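Local coordinates for hypothetical protein, IPT/TIG domain protein (Bacteroides ovatus, PDB 4HW6) that is of uncharacterised function but, with an IPT/TIG domain joined to a six-bladed beta-propeller, may serve as an auxiliary carbohydrate- or nutrient-binding protein, at residues Y243-H248 with F276-H281. Sequence-based numbering, arbitrary orientation.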
loop_
_atom_site.group_PDB
_atom_site.type_symbol
_atom_site.label_atom_id
_atom_site.label_comp_id
_atom_site.label_asym_id
_atom_site.label_seq_id
_atom_site.Cartn_x
_atom_site.Cartn_y
_atom_site.Cartn_z
ATOM N N TYR A 243 -13.792 7.358 -16.249
ATOM C CA TYR A 243 -13.531 6.472 -17.375
ATOM C C TYR A 243 -13.855 5.044 -17.000
ATOM O O TYR A 243 -13.464 4.567 -15.934
ATOM C CB TYR A 243 -12.074 6.603 -17.868
ATOM C CG TYR A 243 -11.752 7.968 -18.492
ATOM C CD1 TYR A 243 -11.563 9.110 -17.694
ATOM C CD2 TYR A 243 -11.616 8.114 -19.877
ATOM C CE1 TYR A 243 -11.258 10.348 -18.255
ATOM C CE2 TYR A 243 -11.324 9.361 -20.454
ATOM C CZ TYR A 243 -11.129 10.468 -19.627
ATOM O OH TYR A 243 -10.845 11.702 -20.183
ATOM N N TYR A 244 -14.584 4.348 -17.883
ATOM C CA TYR A 244 -15.022 2.997 -17.593
ATOM C C TYR A 244 -15.064 2.094 -18.813
ATOM O O TYR A 244 -14.947 2.561 -19.945
ATOM C CB TYR A 244 -16.374 3.003 -16.884
ATOM C CG TYR A 244 -17.559 3.537 -17.678
ATOM C CD1 TYR A 244 -17.797 4.911 -17.808
ATOM C CD2 TYR A 244 -18.465 2.669 -18.278
ATOM C CE1 TYR A 244 -18.904 5.383 -18.498
ATOM C CE2 TYR A 244 -19.567 3.140 -18.979
ATOM C CZ TYR A 244 -19.799 4.491 -19.069
ATOM O OH TYR A 244 -20.890 4.968 -19.779
ATOM N N THR A 245 -15.191 0.786 -18.551
ATOM C CA THR A 245 -15.444 -0.196 -19.579
ATOM C C THR A 245 -16.729 -0.958 -19.259
ATOM O O THR A 245 -17.167 -1.002 -18.100
ATOM C CB THR A 245 -14.288 -1.231 -19.740
ATOM O OG1 THR A 245 -14.207 -2.067 -18.576
ATOM C CG2 THR A 245 -12.944 -0.556 -19.966
ATOM N N ARG A 246 -17.335 -1.494 -20.316
ATOM C CA ARG A 246 -18.500 -2.378 -20.250
ATOM C C ARG A 246 -18.229 -3.680 -20.993
ATOM O O ARG A 246 -17.677 -3.689 -22.088
ATOM C CB ARG A 246 -19.697 -1.728 -20.937
ATOM C CG ARG A 246 -20.243 -0.493 -20.243
ATOM C CD ARG A 246 -21.376 0.091 -21.052
ATOM N NE ARG A 246 -20.879 0.565 -22.343
ATOM C CZ ARG A 246 -21.604 0.867 -23.412
ATOM N NH1 ARG A 246 -22.927 0.737 -23.426
ATOM N NH2 ARG A 246 -20.985 1.297 -24.508
ATOM N N TYR A 247 -18.668 -4.786 -20.405
ATOM C CA TYR A 247 -18.399 -6.113 -20.927
ATOM C C TYR A 247 -18.625 -6.279 -22.417
ATOM O O TYR A 247 -17.796 -6.875 -23.098
ATOM C CB TYR A 247 -19.216 -7.138 -20.133
ATOM C CG TYR A 247 -18.934 -8.581 -20.488
ATOM C CD1 TYR A 247 -19.615 -9.206 -21.514
ATOM C CD2 TYR A 247 -18.010 -9.337 -19.757
ATOM C CE1 TYR A 247 -19.369 -10.521 -21.832
ATOM C CE2 TYR A 247 -17.747 -10.646 -20.083
ATOM C CZ TYR A 247 -18.419 -11.239 -21.112
ATOM O OH TYR A 247 -18.171 -12.570 -21.452
ATOM N N HIS A 248 -19.741 -5.761 -22.936
ATOM C CA HIS A 248 -20.117 -6.038 -24.311
ATOM C C HIS A 248 -19.608 -5.060 -25.376
ATOM O O HIS A 248 -20.029 -5.145 -26.537
ATOM C CB HIS A 248 -21.625 -6.137 -24.408
ATOM C CG HIS A 248 -22.180 -7.344 -23.733
ATOM N ND1 HIS A 248 -22.028 -8.613 -24.253
ATOM C CD2 HIS A 248 -22.874 -7.483 -22.573
ATOM C CE1 HIS A 248 -22.625 -9.483 -23.451
ATOM N NE2 HIS A 248 -23.155 -8.825 -22.432
ATOM N N PHE A 276 -11.439 -5.317 -16.787
ATOM C CA PHE A 276 -10.332 -4.380 -16.916
ATOM C C PHE A 276 -10.318 -3.514 -15.672
ATOM O O PHE A 276 -11.346 -3.311 -15.041
ATOM C CB PHE A 276 -10.495 -3.495 -18.170
ATOM C CG PHE A 276 -10.574 -4.283 -19.440
ATOM C CD1 PHE A 276 -9.425 -4.807 -20.012
ATOM C CD2 PHE A 276 -11.801 -4.553 -20.042
ATOM C CE1 PHE A 276 -9.499 -5.589 -21.156
ATOM C CE2 PHE A 276 -11.869 -5.310 -21.188
ATOM C CZ PHE A 276 -10.714 -5.828 -21.754
ATOM N N HIS A 277 -9.150 -2.987 -15.360
ATOM C CA HIS A 277 -9.001 -2.002 -14.299
ATOM C C HIS A 277 -8.113 -0.913 -14.832
ATOM O O HIS A 277 -6.969 -1.163 -15.211
ATOM C CB HIS A 277 -8.372 -2.620 -13.062
ATOM C CG HIS A 277 -8.319 -1.689 -11.894
ATOM N ND1 HIS A 277 -9.452 -1.194 -11.286
ATOM C CD2 HIS A 277 -7.267 -1.133 -11.249
ATOM C CE1 HIS A 277 -9.095 -0.374 -10.312
ATOM N NE2 HIS A 277 -7.772 -0.319 -10.271
ATOM N N ILE A 278 -8.641 0.301 -14.836
ATOM C CA ILE A 278 -7.931 1.467 -15.357
ATOM C C ILE A 278 -7.429 2.302 -14.191
ATOM O O ILE A 278 -8.158 2.526 -13.234
ATOM C CB ILE A 278 -8.847 2.285 -16.277
ATOM C CG1 ILE A 278 -9.255 1.453 -17.507
ATOM C CG2 ILE A 278 -8.125 3.560 -16.774
ATOM C CD1 ILE A 278 -10.346 2.081 -18.355
ATOM N N VAL A 279 -6.166 2.718 -14.256
ATOM C CA VAL A 279 -5.575 3.562 -13.228
ATOM C C VAL A 279 -4.813 4.717 -13.890
ATOM O O VAL A 279 -3.859 4.488 -14.649
ATOM C CB VAL A 279 -4.584 2.792 -12.300
ATOM C CG1 VAL A 279 -4.198 3.680 -11.134
ATOM C CG2 VAL A 279 -5.149 1.446 -11.812
ATOM N N TRP A 280 -5.224 5.948 -13.595
ATOM C CA TRP A 280 -4.543 7.138 -14.094
ATOM C C TRP A 280 -3.180 7.315 -13.414
ATOM O O TRP A 280 -3.046 7.190 -12.190
ATOM C CB TRP A 280 -5.404 8.405 -13.920
ATOM C CG TRP A 280 -6.502 8.475 -14.911
ATOM C CD1 TRP A 280 -7.813 8.156 -14.706
ATOM C CD2 TRP A 280 -6.359 8.747 -16.293
ATOM N NE1 TRP A 280 -8.525 8.296 -15.878
ATOM C CE2 TRP A 280 -7.643 8.621 -16.880
ATOM C CE3 TRP A 280 -5.271 9.095 -17.103
ATOM C CZ2 TRP A 280 -7.859 8.844 -18.237
ATOM C CZ3 TRP A 280 -5.490 9.280 -18.455
ATOM C CH2 TRP A 280 -6.778 9.165 -19.003
ATOM N N HIS A 281 -2.162 7.633 -14.211
ATOM C CA HIS A 281 -0.920 8.120 -13.650
ATOM C C HIS A 281 -1.220 9.399 -12.883
ATOM O O HIS A 281 -2.097 10.152 -13.276
ATOM C CB HIS A 281 0.101 8.415 -14.743
ATOM C CG HIS A 281 1.486 8.670 -14.231
ATOM N ND1 HIS A 281 1.971 9.936 -13.962
ATOM C CD2 HIS A 281 2.497 7.812 -13.952
ATOM C CE1 HIS A 281 3.223 9.836 -13.540
ATOM N NE2 HIS A 281 3.560 8.555 -13.517
#
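Two successive blades of the six-bladed beta-propeller pack face against face here, with Y243 and T245 of one meeting F276, I278 and W280 of the next. No hydrogen bond crosses between 243-248 and 276-281, and T245 and F276, the closest pair of CA atoms, stand 7.1 Å apart, so the two segments are not paired as strands of one sheet. The aromatic end is an edge-to-face pair: the indole of W280 turns its edge to the face of Y243, with the phenol and the six-membered ring inclined at 69° and their centroids 5.1 Å apart. W280 CZ2 sits over the centre of the phenol, 3.7 Å from Y243 CE1, while W280 NE1 comes to 3.6 Å from Y243 CD1. With CG of Y243 anti to its own carbonyl carbon (chi1 -67°) the phenol is carried toward the next blade, and chi2 of 76° turns its face to the indole edge. The phenol is fixed at its far end by the hydrogen bond of OH to N239, and the indole NE1 makes a weak one to A234 O.

In the propeller, strand 276-280 is the first of its four-stranded sheet, and its alternating side chains F276, I278 and W280 point back toward the preceding blade. T245 enters between the first two by separate branches: OG1 lies at the edge of the F276 ring, 3.8 Å from CD2, whereas the methyl CG2 touches I278 CD1 at 4.0 Å. All five touching side chains are buried. Cutting Y243 back to an alanine would probably leave the W280 edge without its aromatic face and N239 without its hydroxyl partner. Beyond these segments, F276 meets Y291 edge-to-face, and I278 and W280 both rest on A287 of the adjoining strand 286-291.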